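Local coordinates for glucose-6-phosphate isomerase (Plasmodium falciparum, PDB 3QKI), which probably interconverts alpha-D-glucose 6-phosphate and beta-D-fructose 6-phosphate, a step of glycolysis and, run in reverse, of gluconeogenesis, at residues Met66-Gln71 / Ala361-Tyr366; Phe183-Met188 / Phe218-Leu223; Leu259-Ile264 / Asp293-Ser298; Leu270-Lys273 / Asn277-Lys280; Pro442-Gly447 / Ser531-Arg536. All blocks are in the same frame, centred on the assembly; numbering follows the deposited sequence.

Contact 1: residues Met66-Gln71 / Ala361-Tyr366; sequences MDLSRQ and ALTSFY
Q71 and T363 make the tight part of this contact: the whole amide end of the glutamine lies against a single methyl group. CG2 of T363 comes within 3.3 Å of Q71 CD and 3.4 Å of Q71 OE1, with Q71 NE2 a little further off. The glutamine chain bends at its second torsion (chi2 -68°), and the two side chains cross at about a right angle. Both groups have their rotation fixed by bonds to other residues. T363 OG1 bonds to L359 O, one turn back in its own helix, and to Y73 OH, while Q71 OE1 takes a hydrogen bond from N367 ND2. The backdrop is the mixed sheet of this two-sheet isomerase fold: residues 66-71 lie on strand 64-70 and include a type I turn from L68 to Q71, and helix 356-371 packs beside that turn. Contact is looser at L68. Its CD2 only brushes T363 OG1 at 3.8 Å, and T514 and Y73 also pack on it. Turned away from the helix is a polar side that takes no part in the contact with 361-366. D67 OD1 accepts from S69 N at 2.9 Å, an Asx turn, and also from S69 OG. R70 NH1 lies 2.7 Å from D67 OD2 in a salt bridge, approaching 57° out of the carboxylate plane, and R70 NE pairs with D477. This side is buried too and borders the second subunit, where S69 OG meets the hydroxyl of S586 of that subunit.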
# COMPACT_ATOMS: atom_id res chain seq x y z
N MET A 66 -12.01 -21.55 5.05
CA MET A 66 -12.14 -20.64 3.92
C MET A 66 -13.64 -20.61 3.62
O MET A 66 -14.25 -21.66 3.41
CB MET A 66 -11.37 -21.06 2.67
CG MET A 66 -11.55 -20.05 1.55
SD MET A 66 -10.62 -20.35 0.05
CE MET A 66 -11.52 -21.89 -0.57
N ASP A 67 -14.21 -19.40 3.63
CA ASP A 67 -15.62 -19.20 3.39
C ASP A 67 -15.83 -18.47 2.05
O ASP A 67 -15.60 -17.26 1.94
CB ASP A 67 -16.26 -18.47 4.60
CG ASP A 67 -17.74 -18.15 4.51
OD1 ASP A 67 -18.33 -18.40 3.44
OD2 ASP A 67 -18.30 -17.60 5.49
N LEU A 68 -16.30 -19.22 1.04
CA LEU A 68 -16.58 -18.70 -0.30
C LEU A 68 -18.07 -18.40 -0.49
O LEU A 68 -18.50 -18.12 -1.62
CB LEU A 68 -16.14 -19.71 -1.38
CG LEU A 68 -14.64 -20.00 -1.51
CD1 LEU A 68 -14.40 -21.11 -2.49
CD2 LEU A 68 -13.87 -18.77 -1.96
N SER A 69 -18.87 -18.45 0.59
CA SER A 69 -20.32 -18.29 0.45
C SER A 69 -20.80 -16.91 -0.00
O SER A 69 -21.90 -16.81 -0.56
CB SER A 69 -21.05 -18.74 1.71
OG SER A 69 -20.72 -17.90 2.79
N ARG A 70 -20.00 -15.85 0.22
CA ARG A 70 -20.39 -14.53 -0.22
C ARG A 70 -19.85 -14.25 -1.61
O ARG A 70 -19.42 -13.14 -1.90
CB ARG A 70 -20.02 -13.43 0.80
CG ARG A 70 -20.70 -13.62 2.14
CD ARG A 70 -19.99 -12.83 3.20
NE ARG A 70 -20.40 -13.24 4.53
CZ ARG A 70 -20.00 -14.35 5.14
NH1 ARG A 70 -19.14 -15.17 4.55
NH2 ARG A 70 -20.47 -14.66 6.34
N GLN A 71 -19.86 -15.26 -2.48
CA GLN A 71 -19.48 -15.16 -3.88
C GLN A 71 -20.74 -15.40 -4.70
O GLN A 71 -21.61 -16.18 -4.29
CB GLN A 71 -18.35 -16.15 -4.27
CG GLN A 71 -17.03 -15.87 -3.54
CD GLN A 71 -16.35 -14.58 -3.94
OE1 GLN A 71 -16.56 -14.03 -5.03
NE2 GLN A 71 -15.50 -14.09 -3.09
N ALA A 361 -8.61 -19.56 -6.82
CA ALA A 361 -8.24 -19.14 -8.18
C ALA A 361 -9.46 -19.13 -9.11
O ALA A 361 -9.63 -18.18 -9.87
CB ALA A 361 -7.16 -20.10 -8.75
N LEU A 362 -10.34 -20.15 -9.01
CA LEU A 362 -11.57 -20.21 -9.83
C LEU A 362 -12.51 -19.05 -9.53
O LEU A 362 -13.09 -18.49 -10.45
CB LEU A 362 -12.31 -21.55 -9.64
CG LEU A 362 -11.67 -22.79 -10.29
CD1 LEU A 362 -12.34 -24.06 -9.76
CD2 LEU A 362 -11.80 -22.76 -11.77
N THR A 363 -12.61 -18.67 -8.24
CA THR A 363 -13.43 -17.55 -7.77
C THR A 363 -12.90 -16.24 -8.37
O THR A 363 -13.68 -15.46 -8.90
CB THR A 363 -13.44 -17.53 -6.24
OG1 THR A 363 -14.04 -18.74 -5.77
CG2 THR A 363 -14.17 -16.35 -5.67
N SER A 364 -11.58 -16.03 -8.28
CA SER A 364 -10.91 -14.85 -8.81
C SER A 364 -11.13 -14.73 -10.33
O SER A 364 -11.46 -13.65 -10.82
CB SER A 364 -9.42 -14.94 -8.49
OG SER A 364 -8.68 -13.83 -8.97
N PHE A 365 -10.95 -15.84 -11.06
CA PHE A 365 -11.14 -15.96 -12.51
C PHE A 365 -12.59 -15.62 -12.88
O PHE A 365 -12.82 -14.87 -13.81
CB PHE A 365 -10.77 -17.40 -12.95
CG PHE A 365 -11.08 -17.72 -14.39
CD1 PHE A 365 -10.27 -17.25 -15.42
CD2 PHE A 365 -12.18 -18.51 -14.72
CE1 PHE A 365 -10.56 -17.56 -16.76
CE2 PHE A 365 -12.49 -18.79 -16.06
CZ PHE A 365 -11.67 -18.32 -17.07
N TYR A 366 -13.56 -16.20 -12.13
CA TYR A 366 -14.99 -15.98 -12.31
C TYR A 366 -15.36 -14.49 -12.16
O TYR A 366 -15.97 -13.91 -13.06
CB TYR A 366 -15.74 -16.84 -11.29
CG TYR A 366 -17.24 -16.72 -11.30
CD1 TYR A 366 -18.00 -17.36 -12.28
CD2 TYR A 366 -17.92 -16.06 -10.28
CE1 TYR A 366 -19.39 -17.28 -12.29
CE2 TYR A 366 -19.31 -15.97 -10.27
CZ TYR A 366 -20.04 -16.59 -11.27
OH TYR A 366 -21.41 -16.52 -11.26

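Contact 2: residues Phe183-Met188 / Phe218-Leu223; sequences FVYEAM and FNVRFL
Y185 spreads one face of its phenol ring over V220. The CB of V220 sits 3.9 Å from the centroid of the Y185 ring and 25° off the ring normal, a CH-pi contact displaced toward the hydroxyl end, so that Y185 CZ is only 3.6 Å from V220 CB. The valine methyl CG2 adds to the same overlap, 3.6 Å from Y185 CE1. With CG anti to its own N (chi1 177°), the tyrosine ring extends from the helix to the strand. Further along the strand, F222 meets the base of the tyrosine with its ring edge, and Y185 CD2 lies near the phenylalanine plane, 3.9 Å from F222 CE1. At the far end the phenol oxygen is tied to the strand by a water. This water lies 2.7 Å from Y185 OH and donates to F218 O at 2.6 Å, bridging the hydroxyl to the carbonyl that precedes the strand. L324 of helix 318-328 also packs on the tyrosine, and the next residue, E186, makes a salt bridge through OE1 with R233 of the second subunit. Strand 219-223 lies at one edge of the five-stranded parallel sheet of this chain, and helix 179-197 connects strand 168-172 to it, so the contact lies inside a beta-alpha-beta crossover of a sugar isomerase (SIS) domain. The loop between strand 168-172 and that helix carries G176 and S177, which bind fructose 6-phosphate, absent from this chain; the F222 side chain is about 9 Å from that of S177.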
# COMPACT_ATOMS: atom_id res chain seq x y z
N PHE A 183 7.27 -9.41 4.44
CA PHE A 183 5.93 -9.87 4.84
C PHE A 183 6.09 -10.80 6.06
O PHE A 183 5.48 -10.55 7.09
CB PHE A 183 5.20 -10.56 3.65
CG PHE A 183 4.37 -11.80 3.99
CD1 PHE A 183 3.45 -11.78 5.03
CD2 PHE A 183 4.54 -12.99 3.29
CE1 PHE A 183 2.75 -12.94 5.40
CE2 PHE A 183 3.80 -14.13 3.62
CZ PHE A 183 2.91 -14.10 4.67
N VAL A 184 6.92 -11.85 5.94
CA VAL A 184 7.11 -12.85 7.01
C VAL A 184 7.75 -12.25 8.25
O VAL A 184 7.34 -12.56 9.36
CB VAL A 184 7.85 -14.13 6.53
CG1 VAL A 184 7.98 -15.17 7.66
CG2 VAL A 184 7.15 -14.76 5.32
N TYR A 185 8.73 -11.36 8.07
CA TYR A 185 9.40 -10.70 9.17
C TYR A 185 8.40 -9.90 10.05
O TYR A 185 8.30 -10.13 11.26
CB TYR A 185 10.54 -9.80 8.65
CG TYR A 185 11.20 -9.05 9.78
CD1 TYR A 185 11.96 -9.73 10.74
CD2 TYR A 185 10.99 -7.69 9.95
CE1 TYR A 185 12.50 -9.06 11.83
CE2 TYR A 185 11.51 -7.01 11.05
CZ TYR A 185 12.28 -7.70 11.97
OH TYR A 185 12.86 -7.04 13.00
N GLU A 186 7.66 -9.00 9.44
CA GLU A 186 6.66 -8.21 10.15
C GLU A 186 5.53 -9.07 10.74
O GLU A 186 5.05 -8.78 11.83
CB GLU A 186 6.11 -7.10 9.24
CG GLU A 186 7.12 -5.98 9.00
CD GLU A 186 7.51 -5.19 10.23
OE1 GLU A 186 6.67 -5.04 11.15
OE2 GLU A 186 8.67 -4.75 10.28
N ALA A 187 5.12 -10.13 10.02
CA ALA A 187 4.05 -11.01 10.48
C ALA A 187 4.43 -11.77 11.75
O ALA A 187 3.61 -11.93 12.65
CB ALA A 187 3.69 -12.01 9.39
N MET A 188 5.67 -12.27 11.79
CA MET A 188 6.16 -13.16 12.83
C MET A 188 6.92 -12.55 14.00
O MET A 188 7.04 -13.21 15.03
CB MET A 188 6.97 -14.30 12.18
CG MET A 188 6.17 -15.16 11.19
SD MET A 188 4.46 -15.57 11.72
CE MET A 188 4.80 -16.38 13.29
N PHE A 218 16.86 -8.88 16.83
CA PHE A 218 17.62 -8.24 15.75
C PHE A 218 16.89 -7.06 15.13
O PHE A 218 15.69 -7.14 14.86
CB PHE A 218 17.98 -9.27 14.68
CG PHE A 218 18.98 -10.29 15.16
CD1 PHE A 218 20.35 -10.10 14.97
CD2 PHE A 218 18.56 -11.45 15.80
CE1 PHE A 218 21.27 -11.06 15.40
CE2 PHE A 218 19.48 -12.39 16.26
CZ PHE A 218 20.83 -12.20 16.05
N ASN A 219 17.62 -5.98 14.90
CA ASN A 219 17.03 -4.82 14.26
C ASN A 219 17.20 -5.04 12.75
O ASN A 219 18.24 -4.72 12.18
CB ASN A 219 17.71 -3.55 14.77
CG ASN A 219 17.16 -2.25 14.22
OD1 ASN A 219 16.22 -2.21 13.41
ND2 ASN A 219 17.76 -1.17 14.64
N VAL A 220 16.20 -5.65 12.12
CA VAL A 220 16.22 -5.99 10.70
C VAL A 220 15.69 -4.83 9.87
O VAL A 220 14.59 -4.34 10.12
CB VAL A 220 15.49 -7.32 10.42
CG1 VAL A 220 15.57 -7.72 8.95
CG2 VAL A 220 16.03 -8.43 11.31
N ARG A 221 16.48 -4.38 8.89
CA ARG A 221 16.12 -3.30 7.97
C ARG A 221 16.18 -3.82 6.53
O ARG A 221 17.02 -4.68 6.21
CB ARG A 221 17.07 -2.09 8.14
CG ARG A 221 17.17 -1.61 9.59
CD ARG A 221 16.40 -0.35 9.84
NE ARG A 221 16.47 0.12 11.23
CZ ARG A 221 17.20 1.15 11.65
NH1 ARG A 221 17.98 1.82 10.82
NH2 ARG A 221 17.13 1.53 12.92
N PHE A 222 15.29 -3.32 5.65
CA PHE A 222 15.25 -3.70 4.23
C PHE A 222 15.62 -2.50 3.37
O PHE A 222 14.93 -1.49 3.40
CB PHE A 222 13.89 -4.28 3.85
CG PHE A 222 13.57 -5.55 4.60
CD1 PHE A 222 12.82 -5.51 5.78
CD2 PHE A 222 14.01 -6.79 4.13
CE1 PHE A 222 12.56 -6.67 6.50
CE2 PHE A 222 13.75 -7.95 4.85
CZ PHE A 222 13.02 -7.89 6.03
N LEU A 223 16.78 -2.60 2.68
CA LEU A 223 17.25 -1.53 1.83
C LEU A 223 16.91 -1.98 0.42
O LEU A 223 17.59 -2.83 -0.17
CB LEU A 223 18.76 -1.26 2.04
CG LEU A 223 19.41 -0.26 1.09
CD1 LEU A 223 18.62 1.05 1.02
CD2 LEU A 223 20.86 -0.02 1.47
O HOH W 1 13.56 -8.66 15.05

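Contact 3: residues Leu259-Ile264 / Asp293-Ser298; sequences LNARSI and DEFGIS
This is a small contact between two helices of the five-stranded parallel sheet domain: F295, from the last turn of helix 289-295, puts the rim of its ring against the flank of helix 255-268 at A261 and R262. The closest approaches all involve the outer ring atoms. F295 CZ lies 3.7 Å from A261 CB and equally far from A261 O, and the amide N of R262 is also near the ring plane, 4.0 Å from F295 CZ. The ring edge points at A261 O and R262 N, whereas A261 CB lies well out of the ring plane. The aliphatic start of R262 lies beside the next corner, with CG 4.0 Å from F295 CE1. Its chain then crosses the phenylalanine at about a right angle and bends at chi3, carrying the guanidinium toward the second subunit, where R262 NE forms a salt bridge with E460 of that subunit. Just past F295 the helix stops in a Schellman motif. G296 takes a phi of 94°, easy for a residue with no side chain to collide with the carbonyl before it, and its N bonds to D293 O at 2.9 Å. K265, one turn on from A261, reaches over to this helix end, donating to F295 O and making a cation-pi contact with the F295 ring. Beneath both helices runs strand 243-248, whose I247 touches A261 and F295 alike; M282 of strand 282-285 also packs on F295, while helix 228-235 meets helix 255-268 through N260 and I264.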
# COMPACT_ATOMS: atom_id res chain seq x y z
N LEU A 259 24.38 -1.01 -6.40
CA LEU A 259 24.74 0.37 -6.02
C LEU A 259 24.50 0.54 -4.50
O LEU A 259 25.32 1.16 -3.82
CB LEU A 259 23.95 1.41 -6.84
CG LEU A 259 24.13 2.90 -6.47
CD1 LEU A 259 25.65 3.32 -6.49
CD2 LEU A 259 23.30 3.79 -7.39
N ASN A 260 23.40 -0.05 -3.98
CA ASN A 260 23.12 -0.01 -2.55
C ASN A 260 24.15 -0.78 -1.76
O ASN A 260 24.56 -0.31 -0.71
CB ASN A 260 21.69 -0.46 -2.23
CG ASN A 260 20.69 0.66 -2.37
OD1 ASN A 260 21.00 1.84 -2.21
ND2 ASN A 260 19.45 0.30 -2.68
N ALA A 261 24.58 -1.95 -2.28
CA ALA A 261 25.61 -2.78 -1.66
C ALA A 261 26.94 -2.01 -1.58
O ALA A 261 27.55 -1.96 -0.51
CB ALA A 261 25.79 -4.09 -2.43
N ARG A 262 27.35 -1.36 -2.68
CA ARG A 262 28.58 -0.56 -2.69
C ARG A 262 28.49 0.60 -1.70
O ARG A 262 29.46 0.87 -0.97
CB ARG A 262 28.93 -0.06 -4.10
CG ARG A 262 29.35 -1.19 -5.04
CD ARG A 262 29.83 -0.67 -6.38
NE ARG A 262 28.85 0.14 -7.12
CZ ARG A 262 27.94 -0.35 -7.95
NH1 ARG A 262 27.82 -1.66 -8.13
NH2 ARG A 262 27.12 0.46 -8.60
N SER A 263 27.29 1.23 -1.60
CA SER A 263 27.05 2.33 -0.68
C SER A 263 27.13 1.87 0.78
O SER A 263 27.74 2.54 1.61
CB SER A 263 25.70 2.99 -0.99
OG SER A 263 25.65 3.46 -2.33
N ILE A 264 26.54 0.70 1.09
CA ILE A 264 26.56 0.15 2.44
C ILE A 264 27.95 -0.36 2.82
O ILE A 264 28.34 -0.24 3.99
CB ILE A 264 25.39 -0.83 2.72
CG1 ILE A 264 24.03 -0.07 2.68
CG2 ILE A 264 25.56 -1.62 4.04
CD1 ILE A 264 23.82 1.03 3.80
N ASP A 293 33.17 -12.97 -4.62
CA ASP A 293 34.59 -13.00 -4.30
C ASP A 293 35.22 -11.62 -4.50
O ASP A 293 35.85 -11.09 -3.58
CB ASP A 293 35.30 -14.04 -5.19
CG ASP A 293 36.12 -15.03 -4.41
OD1 ASP A 293 35.59 -15.62 -3.44
OD2 ASP A 293 37.30 -15.23 -4.78
N GLU A 294 34.95 -10.99 -5.66
CA GLU A 294 35.44 -9.65 -6.01
C GLU A 294 34.96 -8.60 -5.02
O GLU A 294 35.70 -7.65 -4.72
CB GLU A 294 34.97 -9.27 -7.42
CG GLU A 294 36.09 -9.31 -8.43
CD GLU A 294 35.66 -9.41 -9.88
OE1 GLU A 294 36.04 -10.41 -10.53
OE2 GLU A 294 34.97 -8.49 -10.37
N PHE A 295 33.74 -8.79 -4.51
CA PHE A 295 33.11 -7.88 -3.55
C PHE A 295 33.78 -7.98 -2.17
O PHE A 295 33.63 -7.08 -1.34
CB PHE A 295 31.59 -8.15 -3.47
CG PHE A 295 30.80 -6.96 -2.98
CD1 PHE A 295 30.39 -5.97 -3.86
CD2 PHE A 295 30.49 -6.81 -1.63
CE1 PHE A 295 29.68 -4.85 -3.41
CE2 PHE A 295 29.82 -5.68 -1.18
CZ PHE A 295 29.41 -4.71 -2.07
N GLY A 296 34.50 -9.07 -1.93
CA GLY A 296 35.18 -9.29 -0.66
C GLY A 296 34.36 -10.12 0.31
O GLY A 296 34.63 -10.10 1.51
N ILE A 297 33.39 -10.89 -0.21
CA ILE A 297 32.58 -11.78 0.60
C ILE A 297 33.27 -13.15 0.66
O ILE A 297 33.68 -13.67 -0.37
CB ILE A 297 31.12 -11.83 0.08
CG1 ILE A 297 30.45 -10.44 0.27
CG2 ILE A 297 30.30 -12.92 0.79
CD1 ILE A 297 29.31 -10.19 -0.60
N SER A 298 33.44 -13.69 1.86
CA SER A 298 34.05 -14.99 2.07
C SER A 298 33.15 -16.11 1.49
O SER A 298 31.94 -15.94 1.39
CB SER A 298 34.34 -15.19 3.55
OG SER A 298 34.27 -16.55 3.96

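Contact 4: residues Leu270-Lys273 / Asn277-Lys280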
# COMPACT_ATOMS: atom_id res chain seq x y z
N LEU A 270 33.67 3.05 6.99
CA LEU A 270 33.94 4.26 7.74
C LEU A 270 34.53 3.86 9.11
O LEU A 270 35.32 4.60 9.68
CB LEU A 270 32.64 5.09 7.94
CG LEU A 270 32.02 5.69 6.67
CD1 LEU A 270 30.68 6.29 6.97
CD2 LEU A 270 32.91 6.75 6.03
N LYS A 271 34.18 2.65 9.59
CA LYS A 271 34.64 2.11 10.87
C LYS A 271 35.39 0.80 10.73
O LYS A 271 36.32 0.58 11.50
CB LYS A 271 33.45 1.91 11.83
CG LYS A 271 32.72 3.19 12.23
CD LYS A 271 32.68 3.34 13.75
CE LYS A 271 31.30 3.36 14.30
NZ LYS A 271 31.27 2.98 15.74
N ILE A 272 34.96 -0.11 9.81
CA ILE A 272 35.56 -1.44 9.61
C ILE A 272 36.48 -1.34 8.39
O ILE A 272 36.04 -1.44 7.24
CB ILE A 272 34.49 -2.54 9.55
CG1 ILE A 272 33.50 -2.40 10.73
CG2 ILE A 272 35.13 -3.94 9.52
CD1 ILE A 272 32.20 -3.22 10.60
N LYS A 273 37.76 -1.09 8.67
CA LYS A 273 38.79 -0.86 7.67
C LYS A 273 39.53 -2.08 7.13
O LYS A 273 40.04 -2.01 6.02
CB LYS A 273 39.80 0.20 8.16
CG LYS A 273 39.40 1.63 7.78
CD LYS A 273 38.85 2.39 8.93
CE LYS A 273 38.78 3.88 8.64
NZ LYS A 273 37.85 4.22 7.53
N ASN A 277 37.92 -8.22 8.56
CA ASN A 277 36.88 -7.83 9.52
C ASN A 277 35.60 -7.49 8.77
O ASN A 277 34.52 -7.86 9.22
CB ASN A 277 37.36 -6.69 10.41
CG ASN A 277 38.25 -7.13 11.54
OD1 ASN A 277 38.21 -8.28 12.04
ND2 ASN A 277 39.00 -6.18 12.03
N LEU A 278 35.74 -6.83 7.60
CA LEU A 278 34.67 -6.46 6.70
C LEU A 278 33.94 -7.75 6.23
O LEU A 278 32.71 -7.74 6.17
CB LEU A 278 35.26 -5.66 5.53
CG LEU A 278 34.37 -4.64 4.81
CD1 LEU A 278 33.71 -3.65 5.80
CD2 LEU A 278 35.18 -3.87 3.79
N SER A 279 34.68 -8.86 5.96
CA SER A 279 34.10 -10.14 5.54
C SER A 279 33.24 -10.79 6.63
O SER A 279 32.36 -11.59 6.31
CB SER A 279 35.18 -11.11 5.04
OG SER A 279 35.92 -11.67 6.11
N LYS A 280 33.48 -10.44 7.92
CA LYS A 280 32.66 -10.99 9.00
C LYS A 280 31.28 -10.32 9.00
O LYS A 280 30.31 -10.93 9.46
CB LYS A 280 33.30 -10.77 10.37
CG LYS A 280 34.62 -11.45 10.59
CD LYS A 280 35.17 -11.02 11.91
CE LYS A 280 36.57 -11.53 12.15
NZ LYS A 280 37.12 -11.00 13.41
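I272 packs against N277 and L278 where the chain leaves helix 255-268, turns through a loop and enters the short helix 275-278. The turn belongs to the beta-alpha-beta crossover from strand 243-248 to its parallel neighbour 282-285, here on the return leg between helix and second strand. I272 is aimed at the short helix, and its CG2 branch does most of the touching. Set opposite its own backbone N across the CA-CB bond, that methyl reaches the helix backbone, 3.5 Å from L278 N, and meets N277 CB at 3.7 Å. The isoleucine and the asparagine cross at about a right angle, and the asparagine meets the isoleucine through CB. Its OD1 accepts from K280 NZ within the same segment, at 3.2 Å from N277 OD1 to K280 NZ and nearly in line with the carbonyl. L278 behaves differently. Its first bond does not face the loop, but with CG on the far side from N (chi1 -152°) the branch swings back until CD1 is 4.0 Å from I272 CB. The leucine also touches K265 and L268 of helix 255-268, and H281 packs on I272, so the loop, the short helix and helix 255-268 meet here. One polar atom pays for this: I272 O is buried with no hydrogen-bonding partner in the model, and L278 CD1 lies 3.5 Å from it.

Contact 5: residues Pro442-Gly447 / Ser531-Arg536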
# COMPACT_ATOMS: atom_id res chain seq x y z
N PRO A 442 -14.10 -7.06 -5.29
CA PRO A 442 -14.08 -8.30 -4.49
C PRO A 442 -12.99 -8.22 -3.42
O PRO A 442 -11.89 -7.77 -3.69
CB PRO A 442 -13.74 -9.38 -5.54
CG PRO A 442 -14.26 -8.79 -6.82
CD PRO A 442 -13.90 -7.34 -6.72
N VAL A 443 -13.32 -8.61 -2.20
CA VAL A 443 -12.39 -8.53 -1.08
C VAL A 443 -12.00 -9.92 -0.58
O VAL A 443 -12.78 -10.87 -0.68
CB VAL A 443 -12.88 -7.60 0.08
CG1 VAL A 443 -13.17 -6.19 -0.39
CG2 VAL A 443 -14.08 -8.18 0.83
N GLU A 444 -10.79 -10.02 -0.02
CA GLU A 444 -10.30 -11.24 0.60
C GLU A 444 -9.90 -10.81 2.02
O GLU A 444 -8.97 -10.02 2.19
CB GLU A 444 -9.13 -11.84 -0.20
CG GLU A 444 -9.60 -12.39 -1.54
CD GLU A 444 -8.55 -12.91 -2.52
OE1 GLU A 444 -7.45 -13.29 -2.08
OE2 GLU A 444 -8.87 -12.97 -3.73
N LEU A 445 -10.71 -11.22 3.00
CA LEU A 445 -10.54 -10.90 4.43
C LEU A 445 -9.87 -12.06 5.13
O LEU A 445 -10.24 -13.23 4.91
CB LEU A 445 -11.89 -10.58 5.10
CG LEU A 445 -12.83 -9.54 4.42
CD1 LEU A 445 -14.04 -9.27 5.27
CD2 LEU A 445 -12.16 -8.24 4.17
N ILE A 446 -8.81 -11.75 5.90
CA ILE A 446 -7.99 -12.73 6.62
C ILE A 446 -8.03 -12.36 8.10
O ILE A 446 -7.79 -11.20 8.44
CB ILE A 446 -6.54 -12.81 6.05
CG1 ILE A 446 -6.59 -13.21 4.56
CG2 ILE A 446 -5.70 -13.82 6.84
CD1 ILE A 446 -5.44 -12.72 3.71
N GLY A 447 -8.45 -13.31 8.93
CA GLY A 447 -8.59 -13.07 10.36
C GLY A 447 -8.11 -14.24 11.17
O GLY A 447 -7.99 -15.36 10.64
N SER A 531 1.90 -20.33 1.04
CA SER A 531 1.71 -21.36 0.02
C SER A 531 0.32 -21.27 -0.61
O SER A 531 0.19 -21.50 -1.80
CB SER A 531 2.01 -22.74 0.57
OG SER A 531 1.60 -23.74 -0.35
N LEU A 532 -0.70 -20.91 0.18
CA LEU A 532 -2.06 -20.77 -0.30
C LEU A 532 -2.10 -19.77 -1.47
O LEU A 532 -2.69 -20.07 -2.50
CB LEU A 532 -2.99 -20.32 0.86
CG LEU A 532 -4.43 -19.93 0.49
CD1 LEU A 532 -5.15 -21.07 -0.18
CD2 LEU A 532 -5.21 -19.44 1.71
N TYR A 533 -1.45 -18.60 -1.33
CA TYR A 533 -1.41 -17.58 -2.37
C TYR A 533 -0.47 -17.94 -3.52
O TYR A 533 -0.84 -17.72 -4.68
CB TYR A 533 -1.13 -16.17 -1.78
CG TYR A 533 -2.40 -15.54 -1.26
CD1 TYR A 533 -2.93 -15.91 -0.01
CD2 TYR A 533 -3.15 -14.67 -2.05
CE1 TYR A 533 -4.15 -15.41 0.44
CE2 TYR A 533 -4.38 -14.16 -1.60
CZ TYR A 533 -4.86 -14.52 -0.35
OH TYR A 533 -6.07 -14.01 0.09
N GLU A 534 0.69 -18.56 -3.22
CA GLU A 534 1.60 -19.00 -4.31
C GLU A 534 0.86 -20.06 -5.16
O GLU A 534 0.87 -19.98 -6.39
CB GLU A 534 2.91 -19.61 -3.74
CG GLU A 534 3.88 -18.61 -3.11
CD GLU A 534 5.20 -19.21 -2.67
OE1 GLU A 534 5.31 -20.46 -2.63
OE2 GLU A 534 6.15 -18.44 -2.40
N SER A 535 0.15 -20.99 -4.50
CA SER A 535 -0.63 -22.03 -5.18
C SER A 535 -1.78 -21.40 -5.98
O SER A 535 -1.96 -21.76 -7.14
CB SER A 535 -1.17 -23.04 -4.18
OG SER A 535 -0.13 -23.65 -3.44
N ARG A 536 -2.52 -20.44 -5.38
CA ARG A 536 -3.62 -19.75 -6.05
C ARG A 536 -3.16 -19.08 -7.32
O ARG A 536 -3.83 -19.22 -8.34
CB ARG A 536 -4.29 -18.73 -5.08
CG ARG A 536 -5.44 -17.91 -5.67
CD ARG A 536 -4.93 -16.54 -6.10
NE ARG A 536 -5.99 -15.59 -6.45
CZ ARG A 536 -6.63 -14.83 -5.57
NH1 ARG A 536 -6.37 -14.92 -4.28
NH2 ARG A 536 -7.55 -13.97 -5.99
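E444 and R536 are joined by a two-pronged salt bridge, one guanidinium nitrogen to each carboxylate oxygen. R536 NH2 donates to E444 OE2 at 2.8 Å on its syn lone pair, and R536 NH1 donates to E444 OE1 at 2.9 Å with an angle of 166°; a weak third bond runs from NH1 to OE2. The two flat groups are only 24° apart, so the carboxylate meets the guanidinium edge almost in plane. Y533 completes the grip: its hydroxyl donates to E444 OE1 at 2.7 Å, on the anti lone pair, so that oxygen accepts from two donors. All three residues are buried, and such a set of donors would favour an ionised glutamate. The arginine has further partners, E540 at NE and S364 at NH2. Outward from the polar centre the contact thins. The CD1 of I446, two residues along the strand and on the same face, reaches toward the phenol from the opposite direction and comes to 3.9 Å from Y533 OH. F388 meets the Y533 ring edge-to-face, and I392 and L395 of helix 388-400 also pack on it, while V376 and I378 of the adjoining strand flank E444. The strand and helix axes approach only to 13.8 Å and run nearly antiparallel at 158°, so long side chains must span the gap. The result is a buried ion pair between an inner strand of the mixed sheet and helix 523-543, which packs against that sheet and also meets helix 179-197 in the phosphoglucose isomerase fold.

Contacts 1 and 5 belong to the mixed sheet, with centres about 10 Å apart, and they touch: S364 OG of contact 1 lies 3.2 Å from R536 NH2 of contact 5, a probable hydrogen bond. Both are buried, yet contact 5 is ionic while contact 1 rests on an amide against a methyl. Contacts 2, 3 and 4 belong to the parallel sheet, rely on apolar side chains and lie progressively further from the chain's centre; 2 and 3 are partly buried, whereas 4 is mostly buried. Contacts 2 and 3 meet through L223 and I264, and contact 4 is nested in the loop contact 3 closes. Contacts 1 to 4 touch the second subunit; contact 5 does not.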